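Long-range contacts in heme oxygenase 1 (Synechocystis sp., PDB 1WE1), which probably opens the heme ring with oxygen and electrons from a reductase, releasing biliverdin, carbon monoxide and iron, a key step in making the chromophores of the photosynthetic antennae: residues 3-8 with 176-181; 40-45 with 204-209; 49-54 with 75-80. All coordinates share one frame; numbering follows the deposited sequence.

How the contacts relate
The three contacts are spread along a mostly helical chain without strands that holds one heme. Contacts 1 and 2 lie on opposite sides of the chain's centre, about 34 Å apart between their centres, whereas contacts 2 and 3 are neighbours at about 17 Å. These two share helix 36-59 and touch directly, Val43 CG1 packing 4.2 Å from Leu80 O. Contact 1 ties the N-terminal residues to the loop ahead of helix 182-205, and contact 2 meets the far end of that same helix. Each approaches the heme to a similar degree: the nearest side chains are Ala6 at about 7 Å, with Leu42 and Tyr50 both about 8 Å away.

Contact 1 (3-8 with 176-181); sequences VNLASQ and NDLPID
The side-chain amide of Asn176 meets Ala6 with its outer end: the methyl CB of Ala6 is tilted out of the amide plane and equally near to OD1 and ND2 of Asn176, 3.1 Å from each. Asn4 CA comes to 3.0 Å from the same OD1. From well above the amide plane, Ala6 N gives a weak hydrogen bond to Asn176 OD1, 3.4 Å long and bent to 135°. The small methyl of alanine lets the amide come so near the first turn of helix 5-12. A second flat group, the amide of Gln8, folds back along its own segment, and its NE2 also gives a weak hydrogen bond to Gln182 OE1. Asn4 itself has a positive phi of 77°, a backbone shape that asparagine tolerates better than most residues.

The rest is apolar. Leu5 has CG wedged between its backbone N and carbonyl carbon (chi1 64°), and this brings CD2 against Leu178 CD2 and Ile180 CD1, each 3.7 Å away. Leu5 crosses Ile180 nearly at a right angle. Val3 CG2 presses closely on Ile180 O, and its beta-branched bulk fits beside the extended chain there. Pro179 centres an inverse gamma turn, which swings the loop round between Leu178 and Ile180.

Asp181 then caps helix 182-205 by accepting from Thr184 N. Val3 and Ile180 both lean on Ala185 of that helix, while Leu5 and Ala6 rest against Met175 of helix 164-176, close to the heme-binding Arg172.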
ATOM      1  N   VAL A   3     -22.693   7.799   8.795  1.00 75.72           N
ATOM      2  CA  VAL A   3     -21.839   7.974   9.978  1.00 74.83           C
ATOM      3  C   VAL A   3     -20.619   8.900   9.833  1.00 74.16           C
ATOM      4  O   VAL A   3     -20.140   9.435  10.831  1.00 75.14           O
ATOM      5  CB  VAL A   3     -21.354   6.600  10.503  1.00 75.46           C
ATOM      6  CG1 VAL A   3     -20.430   6.773  11.704  1.00 76.26           C
ATOM      7  CG2 VAL A   3     -22.551   5.753  10.887  1.00 75.65           C
ATOM      8  N   ASN A   4     -20.115   9.079   8.611  1.00 72.55           N
ATOM      9  CA  ASN A   4     -18.955   9.950   8.344  1.00 72.25           C
ATOM     10  C   ASN A   4     -17.579   9.352   8.736  1.00 70.64           C
ATOM     11  O   ASN A   4     -16.711  10.027   9.301  1.00 68.74           O
ATOM     12  CB  ASN A   4     -19.191  11.345   8.988  1.00 72.15           C
ATOM     13  CG  ASN A   4     -18.283  11.636  10.186  1.00 74.48           C
ATOM     14  OD1 ASN A   4     -18.240  10.881  11.161  1.00 74.55           O
ATOM     15  ND2 ASN A   4     -17.558  12.749  10.114  1.00 74.38           N
ATOM     16  N   LEU A   5     -17.373   8.084   8.386  1.00 69.38           N
ATOM     17  CA  LEU A   5     -16.123   7.405   8.716  1.00 68.50           C
ATOM     18  C   LEU A   5     -14.884   8.080   8.113  1.00 66.71           C
ATOM     19  O   LEU A   5     -13.786   7.969   8.656  1.00 66.82           O
ATOM     20  CB  LEU A   5     -16.188   5.920   8.304  1.00 67.14           C
ATOM     21  CG  LEU A   5     -16.323   5.494   6.842  1.00 66.58           C
ATOM     22  CD1 LEU A   5     -15.059   5.842   6.093  1.00 68.03           C
ATOM     23  CD2 LEU A   5     -16.552   4.000   6.764  1.00 64.23           C
ATOM     24  N   ALA A   6     -15.063   8.789   7.003  1.00 64.26           N
ATOM     25  CA  ALA A   6     -13.950   9.470   6.353  1.00 62.20           C
ATOM     26  C   ALA A   6     -13.076  10.225   7.353  1.00 61.05           C
ATOM     27  O   ALA A   6     -11.846  10.127   7.323  1.00 61.96           O
ATOM     28  CB  ALA A   6     -14.470  10.426   5.290  1.00 61.13           C
ATOM     29  N   SER A   7     -13.711  10.977   8.244  1.00 59.29           N
ATOM     30  CA  SER A   7     -12.976  11.740   9.246  1.00 57.23           C
ATOM     31  C   SER A   7     -12.569  10.867  10.423  1.00 54.90           C
ATOM     32  O   SER A   7     -11.576  11.143  11.101  1.00 53.29           O
ATOM     33  CB  SER A   7     -13.822  12.917   9.732  1.00 57.95           C
ATOM     34  OG  SER A   7     -14.030  13.833   8.669  1.00 59.60           O
ATOM     35  N   GLN A   8     -13.342   9.815  10.663  1.00 53.01           N
ATOM     36  CA  GLN A   8     -13.042   8.903  11.748  1.00 52.50           C
ATOM     37  C   GLN A   8     -11.791   8.088  11.409  1.00 51.18           C
ATOM     38  O   GLN A   8     -10.947   7.853  12.266  1.00 49.01           O
ATOM     39  CB  GLN A   8     -14.250   8.000  12.019  1.00 52.84           C
ATOM     40  CG  GLN A   8     -15.445   8.782  12.573  1.00 53.42           C
ATOM     41  CD  GLN A   8     -16.588   7.889  13.013  1.00 54.27           C
ATOM     42  OE1 GLN A   8     -16.407   6.988  13.838  1.00 53.57           O
ATOM     43  NE2 GLN A   8     -17.779   8.136  12.469  1.00 52.21           N
ATOM     44  N   ASN A 176     -18.383   8.419   3.362  1.00 66.43           N
ATOM     45  CA  ASN A 176     -19.343   9.145   4.188  1.00 68.05           C
ATOM     46  C   ASN A 176     -20.808   8.846   3.870  1.00 68.52           C
ATOM     47  O   ASN A 176     -21.704   9.285   4.592  1.00 67.39           O
ATOM     48  CB  ASN A 176     -19.094  10.648   4.076  1.00 67.60           C
ATOM     49  CG  ASN A 176     -17.760  11.056   4.666  1.00 69.68           C
ATOM     50  OD1 ASN A 176     -17.485  10.811   5.843  1.00 67.85           O
ATOM     51  ND2 ASN A 176     -16.920  11.680   3.849  1.00 71.97           N
ATOM     52  N   ASP A 177     -21.047   8.108   2.789  1.00 69.11           N
ATOM     53  CA  ASP A 177     -22.406   7.745   2.408  1.00 70.59           C
ATOM     54  C   ASP A 177     -22.593   6.240   2.538  1.00 70.32           C
ATOM     55  O   ASP A 177     -23.452   5.651   1.879  1.00 70.15           O
ATOM     56  CB  ASP A 177     -22.713   8.169   0.963  1.00 72.20           C
ATOM     57  CG  ASP A 177     -22.522   9.661   0.729  1.00 75.04           C
ATOM     58  OD1 ASP A 177     -22.818  10.459   1.649  1.00 75.83           O
ATOM     59  OD2 ASP A 177     -22.088  10.038  -0.385  1.00 76.49           O
ATOM     60  N   LEU A 178     -21.788   5.619   3.393  1.00 70.68           N
ATOM     61  CA  LEU A 178     -21.858   4.175   3.607  1.00 70.80           C
ATOM     62  C   LEU A 178     -22.944   3.775   4.598  1.00 69.56           C
ATOM     63  O   LEU A 178     -23.043   4.337   5.690  1.00 68.98           O
ATOM     64  CB  LEU A 178     -20.504   3.649   4.098  1.00 71.87           C
ATOM     65  CG  LEU A 178     -19.612   2.923   3.086  1.00 72.46           C
ATOM     66  CD1 LEU A 178     -19.591   3.663   1.762  1.00 71.81           C
ATOM     67  CD2 LEU A 178     -18.212   2.794   3.664  1.00 71.99           C
ATOM     68  N   PRO A 179     -23.777   2.792   4.221  1.00 68.68           N
ATOM     69  CA  PRO A 179     -24.876   2.279   5.048  1.00 68.17           C
ATOM     70  C   PRO A 179     -24.403   1.436   6.235  1.00 67.83           C
ATOM     71  O   PRO A 179     -24.657   0.231   6.292  1.00 67.28           O
ATOM     72  CB  PRO A 179     -25.699   1.466   4.051  1.00 67.86           C
ATOM     73  CG  PRO A 179     -24.658   0.949   3.104  1.00 68.13           C
ATOM     74  CD  PRO A 179     -23.786   2.161   2.887  1.00 68.87           C
ATOM     75  N   ILE A 180     -23.722   2.067   7.185  1.00 68.03           N
ATOM     76  CA  ILE A 180     -23.224   1.344   8.350  1.00 70.36           C
ATOM     77  C   ILE A 180     -23.519   2.078   9.655  1.00 71.73           C
ATOM     78  O   ILE A 180     -23.709   3.296   9.656  1.00 71.54           O
ATOM     79  CB  ILE A 180     -21.689   1.117   8.264  1.00 70.10           C
ATOM     80  CG1 ILE A 180     -20.952   2.460   8.327  1.00 69.12           C
ATOM     81  CG2 ILE A 180     -21.344   0.380   6.975  1.00 70.80           C
ATOM     82  CD1 ILE A 180     -19.450   2.339   8.433  1.00 66.54           C
ATOM     83  N   ASP A 181     -23.555   1.333  10.759  1.00 73.25           N
ATOM     84  CA  ASP A 181     -23.808   1.928  12.068  1.00 74.90           C
ATOM     85  C   ASP A 181     -22.493   2.226  12.789  1.00 74.46           C
ATOM     86  O   ASP A 181     -21.537   1.460  12.701  1.00 73.75           O
ATOM     87  CB  ASP A 181     -24.692   1.008  12.932  1.00 78.02           C
ATOM     88  CG  ASP A 181     -24.020  -0.319  13.274  1.00 80.96           C
ATOM     89  OD1 ASP A 181     -22.865  -0.304  13.747  1.00 83.94           O
ATOM     90  OD2 ASP A 181     -24.656  -1.382  13.087  1.00 82.18           O
TER

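Contact 2 (40-45 with 204-209)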
ATOM      1  N   ARG A  40      12.831  -3.843  -3.809  1.00 44.16           N
ATOM      2  CA  ARG A  40      12.322  -4.760  -4.816  1.00 44.22           C
ATOM      3  C   ARG A  40      11.449  -5.830  -4.142  1.00 43.62           C
ATOM      4  O   ARG A  40      10.468  -6.314  -4.712  1.00 40.74           O
ATOM      5  CB  ARG A  40      13.529  -5.407  -5.518  1.00 46.90           C
ATOM      6  CG  ARG A  40      13.214  -6.200  -6.751  1.00 48.16           C
ATOM      7  CD  ARG A  40      14.465  -6.537  -7.542  1.00 45.65           C
ATOM      8  NE  ARG A  40      15.346  -7.499  -6.893  1.00 44.69           N
ATOM      9  CZ  ARG A  40      16.174  -8.295  -7.571  1.00 45.47           C
ATOM     10  NH1 ARG A  40      16.211  -8.227  -8.896  1.00 43.69           N
ATOM     11  NH2 ARG A  40      16.964  -9.155  -6.939  1.00 42.74           N
ATOM     12  N   LYS A  41      11.822  -6.195  -2.919  1.00 43.55           N
ATOM     13  CA  LYS A  41      11.091  -7.202  -2.173  1.00 44.47           C
ATOM     14  C   LYS A  41       9.779  -6.641  -1.636  1.00 43.73           C
ATOM     15  O   LYS A  41       8.794  -7.370  -1.471  1.00 43.57           O
ATOM     16  CB  LYS A  41      11.967  -7.746  -1.041  1.00 47.83           C
ATOM     17  CG  LYS A  41      13.239  -8.421  -1.555  1.00 52.52           C
ATOM     18  CD  LYS A  41      13.936  -9.295  -0.507  1.00 56.63           C
ATOM     19  CE  LYS A  41      15.042 -10.130  -1.166  1.00 60.26           C
ATOM     20  NZ  LYS A  41      15.535 -11.280  -0.345  1.00 62.61           N
ATOM     21  N   LEU A  42       9.768  -5.337  -1.375  1.00 42.50           N
ATOM     22  CA  LEU A  42       8.571  -4.671  -0.891  1.00 41.63           C
ATOM     23  C   LEU A  42       7.547  -4.701  -2.016  1.00 40.06           C
ATOM     24  O   LEU A  42       6.376  -5.013  -1.802  1.00 41.89           O
ATOM     25  CB  LEU A  42       8.884  -3.228  -0.520  1.00 43.78           C
ATOM     26  CG  LEU A  42       7.731  -2.475   0.139  1.00 44.38           C
ATOM     27  CD1 LEU A  42       7.421  -3.135   1.471  1.00 45.36           C
ATOM     28  CD2 LEU A  42       8.111  -1.010   0.335  1.00 43.04           C
ATOM     29  N   VAL A  43       8.006  -4.388  -3.222  1.00 37.27           N
ATOM     30  CA  VAL A  43       7.146  -4.389  -4.398  1.00 35.59           C
ATOM     31  C   VAL A  43       6.550  -5.770  -4.609  1.00 35.17           C
ATOM     32  O   VAL A  43       5.381  -5.897  -4.956  1.00 34.67           O
ATOM     33  CB  VAL A  43       7.943  -3.974  -5.653  1.00 36.90           C
ATOM     34  CG1 VAL A  43       7.081  -4.119  -6.918  1.00 35.53           C
ATOM     35  CG2 VAL A  43       8.424  -2.528  -5.496  1.00 36.01           C
ATOM     36  N   GLY A  44       7.362  -6.803  -4.407  1.00 34.09           N
ATOM     37  CA  GLY A  44       6.876  -8.162  -4.557  1.00 33.86           C
ATOM     38  C   GLY A  44       5.756  -8.411  -3.559  1.00 35.47           C
ATOM     39  O   GLY A  44       4.712  -8.961  -3.912  1.00 37.08           O
ATOM     40  N   ASN A  45       5.947  -7.997  -2.309  1.00 34.65           N
ATOM     41  CA  ASN A  45       4.896  -8.197  -1.320  1.00 36.11           C
ATOM     42  C   ASN A  45       3.598  -7.445  -1.667  1.00 36.45           C
ATOM     43  O   ASN A  45       2.530  -8.059  -1.775  1.00 37.26           O
ATOM     44  CB  ASN A  45       5.378  -7.794   0.067  1.00 34.66           C
ATOM     45  CG  ASN A  45       6.221  -8.876   0.726  1.00 36.42           C
ATOM     46  OD1 ASN A  45       6.098 -10.069   0.420  1.00 35.53           O
ATOM     47  ND2 ASN A  45       7.068  -8.465   1.654  1.00 37.83           N
ATOM     48  N   ASN A 204       9.966  -3.501   8.430  1.00 44.09           N
ATOM     49  CA  ASN A 204      10.943  -3.972   9.406  1.00 44.97           C
ATOM     50  C   ASN A 204      11.696  -5.218   8.907  1.00 44.66           C
ATOM     51  O   ASN A 204      12.872  -5.403   9.227  1.00 44.09           O
ATOM     52  CB  ASN A 204      10.258  -4.263  10.744  1.00 45.05           C
ATOM     53  CG  ASN A 204       9.913  -3.000  11.502  1.00 47.21           C
ATOM     54  OD1 ASN A 204      10.737  -2.085  11.613  1.00 47.17           O
ATOM     55  ND2 ASN A 204       8.696  -2.940  12.042  1.00 48.82           N
ATOM     56  N   GLU A 205      11.017  -6.055   8.122  1.00 43.08           N
ATOM     57  CA  GLU A 205      11.628  -7.259   7.560  1.00 43.47           C
ATOM     58  C   GLU A 205      12.793  -6.890   6.644  1.00 43.39           C
ATOM     59  O   GLU A 205      13.685  -7.701   6.390  1.00 44.20           O
ATOM     60  CB  GLU A 205      10.621  -8.048   6.724  1.00 41.26           C
ATOM     61  CG  GLU A 205       9.816  -9.076   7.461  1.00 44.18           C
ATOM     62  CD  GLU A 205       8.859  -9.802   6.533  1.00 47.95           C
ATOM     63  OE1 GLU A 205       8.287 -10.835   6.944  1.00 49.29           O
ATOM     64  OE2 GLU A 205       8.668  -9.329   5.389  1.00 49.12           O
ATOM     65  N   LEU A 206      12.780  -5.666   6.140  1.00 40.79           N
ATOM     66  CA  LEU A 206      13.826  -5.255   5.237  1.00 39.60           C
ATOM     67  C   LEU A 206      14.957  -4.508   5.895  1.00 39.04           C
ATOM     68  O   LEU A 206      15.931  -4.186   5.233  1.00 39.50           O
ATOM     69  CB  LEU A 206      13.232  -4.416   4.111  1.00 38.87           C
ATOM     70  CG  LEU A 206      12.670  -5.154   2.894  1.00 39.67           C
ATOM     71  CD1 LEU A 206      12.374  -6.618   3.215  1.00 42.78           C
ATOM     72  CD2 LEU A 206      11.432  -4.431   2.422  1.00 38.06           C
ATOM     73  N   GLU A 207      14.855  -4.253   7.194  1.00 38.82           N
ATOM     74  CA  GLU A 207      15.915  -3.512   7.873  1.00 40.52           C
ATOM     75  C   GLU A 207      17.276  -4.150   7.668  1.00 41.77           C
ATOM     76  O   GLU A 207      18.222  -3.469   7.270  1.00 43.05           O
ATOM     77  CB  GLU A 207      15.632  -3.378   9.367  1.00 41.33           C
ATOM     78  CG  GLU A 207      16.586  -2.428  10.072  1.00 40.49           C
ATOM     79  CD  GLU A 207      16.108  -2.025  11.460  1.00 44.99           C
ATOM     80  OE1 GLU A 207      15.019  -1.409  11.566  1.00 46.18           O
ATOM     81  OE2 GLU A 207      16.818  -2.322  12.451  1.00 46.44           O
ATOM     82  N   GLY A 208      17.375  -5.450   7.936  1.00 42.65           N
ATOM     83  CA  GLY A 208      18.634  -6.156   7.763  1.00 41.72           C
ATOM     84  C   GLY A 208      19.199  -6.096   6.347  1.00 43.90           C
ATOM     85  O   GLY A 208      20.410  -5.938   6.166  1.00 43.52           O
ATOM     86  N   ASN A 209      18.340  -6.221   5.338  1.00 45.00           N
ATOM     87  CA  ASN A 209      18.798  -6.169   3.949  1.00 48.22           C
ATOM     88  C   ASN A 209      19.349  -4.782   3.594  1.00 49.14           C
ATOM     89  O   ASN A 209      20.279  -4.652   2.794  1.00 50.05           O
ATOM     90  CB  ASN A 209      17.660  -6.502   2.979  1.00 50.35           C
ATOM     91  CG  ASN A 209      16.982  -7.825   3.291  1.00 53.24           C
ATOM     92  OD1 ASN A 209      16.587  -8.557   2.381  1.00 54.18           O
ATOM     93  ND2 ASN A 209      16.820  -8.127   4.579  1.00 55.59           N
TER
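Apolar contact centres on Leu206, whose CD2 lies 4.1 Å from Leu42 CB. Its other methyl, CD1, is 4.4 Å from Lys41 CB, so one branched side chain spans two successive residues of helix 36-59. Leucine suits a buried place where the partners are mostly methylenes and fit at ordinary van der Waals distance.

The polar approaches flank this core. Lys41 runs extended past CG and crosses Asn209 at about a right angle, bringing both its CD and its NZ to 4.0 Å from Asn209 OD1. This is a loose approach, too long for a hydrogen bond; the ammonium group also lies near Lys97 NZ, a like charge. Asn45 ND2 and Glu205 OE2 come no closer than 4.2 Å, their planes 44° apart, and both groups bond to a third region: Asn45 OD1 accepts from Ser99 N, while Glu205 takes Ser99 OG on OE2 and Ala101 N on OE1. The long glutamate and the short amide thus converge on Ser99 and Ala101, at and just before the start of helix 100-115.

Leu206 stands at the junction of helices 182-205 and 207-222, so the contact sets this join against the side of helix 36-59, with Ser38 of that helix touching both Leu206 and Asn209.

Contact 3 (49-54 with 75-80); sequences VYSAME and NRKQSL
Ser51 and Lys77 bring their backbones to 5.6 Å between CA atoms, where the start of helix 77-88 meets the side of helix 36-59. Glu54 bridges the two. Its chain is turned about the CB-CG bond (chi2 141°), presenting OE1 to Lys77 N at 2.9 Å through the syn lone pair, while OE2 takes Arg76 N at 3.1 Å from above the carboxylate plane and is also hydrogen-bonded to Tyr128 OH. The bond from Lys77 N is fairly straight at 158°. The Asn75 amide stacks on the carboxylate, their planes 11° apart and the two chains sliding past each other in opposite directions. In this all-helical heme oxygenase fold, a carboxylate from one helix thus receives amide hydrogens where another begins, and the positive end of that helix dipole would tend to favour the charged form. With an alanine here in place of Glu54, the amides of Arg76 and Lys77 are likely to lose these acceptors, and Tyr128 OH its mate.

Arg76 CB lies over one face of the Tyr50 ring, 3.9 Å from its centroid, a CH-pi contact that a flat aromatic suits. Leu80 CD2 reaches Tyr50 CD2 at 3.7 Å. Beyond the ring, Tyr50 OH bonds to Asp131 and Arg127 of helix 120-146. Lys77, extended, lays its CE 3.2 Å from Ser51 OG, which bonds to Tyr47 O.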
ATOM      1  N   VAL A  49      -0.482  -8.551  -2.007  1.00 39.28           N
ATOM      2  CA  VAL A  49      -1.537  -7.974  -1.201  1.00 37.55           C
ATOM      3  C   VAL A  49      -2.590  -7.328  -2.080  1.00 38.44           C
ATOM      4  O   VAL A  49      -3.781  -7.546  -1.882  1.00 40.85           O
ATOM      5  CB  VAL A  49      -0.988  -6.927  -0.233  1.00 37.81           C
ATOM      6  CG1 VAL A  49      -2.149  -6.312   0.566  1.00 36.41           C
ATOM      7  CG2 VAL A  49       0.046  -7.573   0.700  1.00 32.66           C
ATOM      8  N   TYR A  50      -2.163  -6.527  -3.053  1.00 38.15           N
ATOM      9  CA  TYR A  50      -3.123  -5.881  -3.944  1.00 37.61           C
ATOM     10  C   TYR A  50      -3.855  -6.902  -4.780  1.00 38.85           C
ATOM     11  O   TYR A  50      -5.032  -6.739  -5.057  1.00 39.55           O
ATOM     12  CB  TYR A  50      -2.438  -4.867  -4.851  1.00 34.95           C
ATOM     13  CG  TYR A  50      -2.174  -3.554  -4.166  1.00 33.77           C
ATOM     14  CD1 TYR A  50      -3.138  -2.532  -4.161  1.00 33.35           C
ATOM     15  CD2 TYR A  50      -0.966  -3.324  -3.509  1.00 32.03           C
ATOM     16  CE1 TYR A  50      -2.888  -1.309  -3.516  1.00 31.84           C
ATOM     17  CE2 TYR A  50      -0.709  -2.106  -2.867  1.00 32.03           C
ATOM     18  CZ  TYR A  50      -1.667  -1.110  -2.877  1.00 32.11           C
ATOM     19  OH  TYR A  50      -1.383   0.087  -2.272  1.00 34.28           O
ATOM     20  N   SER A  51      -3.169  -7.967  -5.181  1.00 41.54           N
ATOM     21  CA  SER A  51      -3.835  -8.991  -5.974  1.00 43.12           C
ATOM     22  C   SER A  51      -5.010  -9.524  -5.170  1.00 43.32           C
ATOM     23  O   SER A  51      -6.140  -9.543  -5.658  1.00 43.82           O
ATOM     24  CB  SER A  51      -2.884 -10.137  -6.319  1.00 42.05           C
ATOM     25  OG  SER A  51      -1.894  -9.707  -7.235  1.00 45.06           O
ATOM     26  N   ALA A  52      -4.729  -9.942  -3.935  1.00 43.86           N
ATOM     27  CA  ALA A  52      -5.744 -10.483  -3.026  1.00 44.71           C
ATOM     28  C   ALA A  52      -6.924  -9.527  -2.862  1.00 45.02           C
ATOM     29  O   ALA A  52      -8.075  -9.895  -3.071  1.00 42.93           O
ATOM     30  CB  ALA A  52      -5.125 -10.765  -1.664  1.00 43.71           C
ATOM     31  N   MET A  53      -6.609  -8.293  -2.494  1.00 46.44           N
ATOM     32  CA  MET A  53      -7.600  -7.253  -2.279  1.00 48.55           C
ATOM     33  C   MET A  53      -8.437  -6.936  -3.518  1.00 48.84           C
ATOM     34  O   MET A  53      -9.651  -6.846  -3.438  1.00 48.80           O
ATOM     35  CB  MET A  53      -6.875  -6.009  -1.776  1.00 50.03           C
ATOM     36  CG  MET A  53      -7.715  -4.798  -1.498  1.00 52.22           C
ATOM     37  SD  MET A  53      -6.724  -3.660  -0.497  1.00 59.21           S
ATOM     38  CE  MET A  53      -5.179  -3.555  -1.461  1.00 56.63           C
ATOM     39  N   GLU A  54      -7.794  -6.778  -4.668  1.00 50.35           N
ATOM     40  CA  GLU A  54      -8.522  -6.459  -5.895  1.00 50.00           C
ATOM     41  C   GLU A  54      -9.396  -7.598  -6.419  1.00 50.21           C
ATOM     42  O   GLU A  54     -10.425  -7.360  -7.057  1.00 49.49           O
ATOM     43  CB  GLU A  54      -7.542  -5.983  -6.967  1.00 48.76           C
ATOM     44  CG  GLU A  54      -7.316  -4.482  -6.903  1.00 49.01           C
ATOM     45  CD  GLU A  54      -5.882  -4.071  -7.153  1.00 49.71           C
ATOM     46  OE1 GLU A  54      -5.306  -4.480  -8.185  1.00 48.53           O
ATOM     47  OE2 GLU A  54      -5.337  -3.325  -6.313  1.00 50.47           O
ATOM     48  N   ASN A  75      -7.181   0.065  -8.924  1.00 44.25           N
ATOM     49  CA  ASN A  75      -6.390  -1.164  -9.079  1.00 45.91           C
ATOM     50  C   ASN A  75      -4.886  -0.979  -9.374  1.00 45.33           C
ATOM     51  O   ASN A  75      -4.486  -0.402 -10.386  1.00 46.34           O
ATOM     52  CB  ASN A  75      -7.040  -2.080 -10.133  1.00 44.97           C
ATOM     53  CG  ASN A  75      -8.366  -2.682  -9.646  1.00 45.01           C
ATOM     54  OD1 ASN A  75      -8.988  -3.494 -10.331  1.00 46.12           O
ATOM     55  ND2 ASN A  75      -8.798  -2.276  -8.463  1.00 45.16           N
ATOM     56  N   ARG A  76      -4.063  -1.484  -8.461  1.00 43.70           N
ATOM     57  CA  ARG A  76      -2.613  -1.379  -8.570  1.00 42.21           C
ATOM     58  C   ARG A  76      -1.921  -2.665  -9.060  1.00 41.47           C
ATOM     59  O   ARG A  76      -0.753  -2.630  -9.427  1.00 39.90           O
ATOM     60  CB  ARG A  76      -2.005  -1.000  -7.204  1.00 40.45           C
ATOM     61  CG  ARG A  76      -2.403   0.359  -6.616  1.00 40.85           C
ATOM     62  CD  ARG A  76      -1.957   1.546  -7.481  1.00 38.57           C
ATOM     63  NE  ARG A  76      -2.724   1.622  -8.720  1.00 39.46           N
ATOM     64  CZ  ARG A  76      -2.390   2.361  -9.773  1.00 41.27           C
ATOM     65  NH1 ARG A  76      -1.288   3.103  -9.751  1.00 43.54           N
ATOM     66  NH2 ARG A  76      -3.155   2.355 -10.856  1.00 40.20           N
ATOM     67  N   LYS A  77      -2.622  -3.792  -9.079  1.00 41.01           N
ATOM     68  CA  LYS A  77      -1.968  -5.034  -9.474  1.00 43.31           C
ATOM     69  C   LYS A  77      -1.122  -4.961 -10.753  1.00 45.84           C
ATOM     70  O   LYS A  77       0.077  -5.262 -10.724  1.00 44.96           O
ATOM     71  CB  LYS A  77      -2.979  -6.170  -9.604  1.00 41.15           C
ATOM     72  CG  LYS A  77      -2.292  -7.505  -9.790  1.00 40.70           C
ATOM     73  CD  LYS A  77      -3.264  -8.579 -10.209  1.00 39.55           C
ATOM     74  CE  LYS A  77      -2.547  -9.908 -10.412  1.00 38.07           C
ATOM     75  NZ  LYS A  77      -3.527 -10.937 -10.874  1.00 37.33           N
ATOM     76  N   GLN A  78      -1.744  -4.569 -11.864  1.00 47.08           N
ATOM     77  CA  GLN A  78      -1.050  -4.468 -13.147  1.00 48.40           C
ATOM     78  C   GLN A  78       0.162  -3.527 -13.127  1.00 48.19           C
ATOM     79  O   GLN A  78       1.236  -3.883 -13.616  1.00 48.12           O
ATOM     80  CB  GLN A  78      -2.024  -4.017 -14.241  1.00 50.08           C
ATOM     81  CG  GLN A  78      -3.175  -4.986 -14.522  1.00 54.15           C
ATOM     82  CD  GLN A  78      -4.047  -5.258 -13.295  1.00 57.80           C
ATOM     83  OE1 GLN A  78      -4.291  -4.367 -12.463  1.00 56.61           O
ATOM     84  NE2 GLN A  78      -4.537  -6.492 -13.186  1.00 57.57           N
ATOM     85  N   SER A  79      -0.004  -2.331 -12.572  1.00 47.25           N
ATOM     86  CA  SER A  79       1.095  -1.376 -12.516  1.00 47.17           C
ATOM     87  C   SER A  79       2.245  -1.956 -11.705  1.00 47.41           C
ATOM     88  O   SER A  79       3.413  -1.715 -12.007  1.00 49.38           O
ATOM     89  CB  SER A  79       0.632  -0.047 -11.893  1.00 49.48           C
ATOM     90  OG  SER A  79       0.524  -0.125 -10.477  1.00 49.79           O
ATOM     91  N   LEU A  80       1.903  -2.735 -10.682  1.00 45.73           N
ATOM     92  CA  LEU A  80       2.886  -3.366  -9.814  1.00 44.30           C
ATOM     93  C   LEU A  80       3.589  -4.506 -10.570  1.00 46.10           C
ATOM     94  O   LEU A  80       4.755  -4.831 -10.297  1.00 46.28           O
ATOM     95  CB  LEU A  80       2.182  -3.885  -8.560  1.00 43.56           C
ATOM     96  CG  LEU A  80       2.710  -3.550  -7.156  1.00 43.72           C
ATOM     97  CD1 LEU A  80       3.387  -2.198  -7.094  1.00 40.22           C
ATOM     98  CD2 LEU A  80       1.536  -3.595  -6.201  1.00 41.97           C
TER
HETATM   99  O   HOH W   1      -6.354  -5.511 -10.226  1.00 30.98           O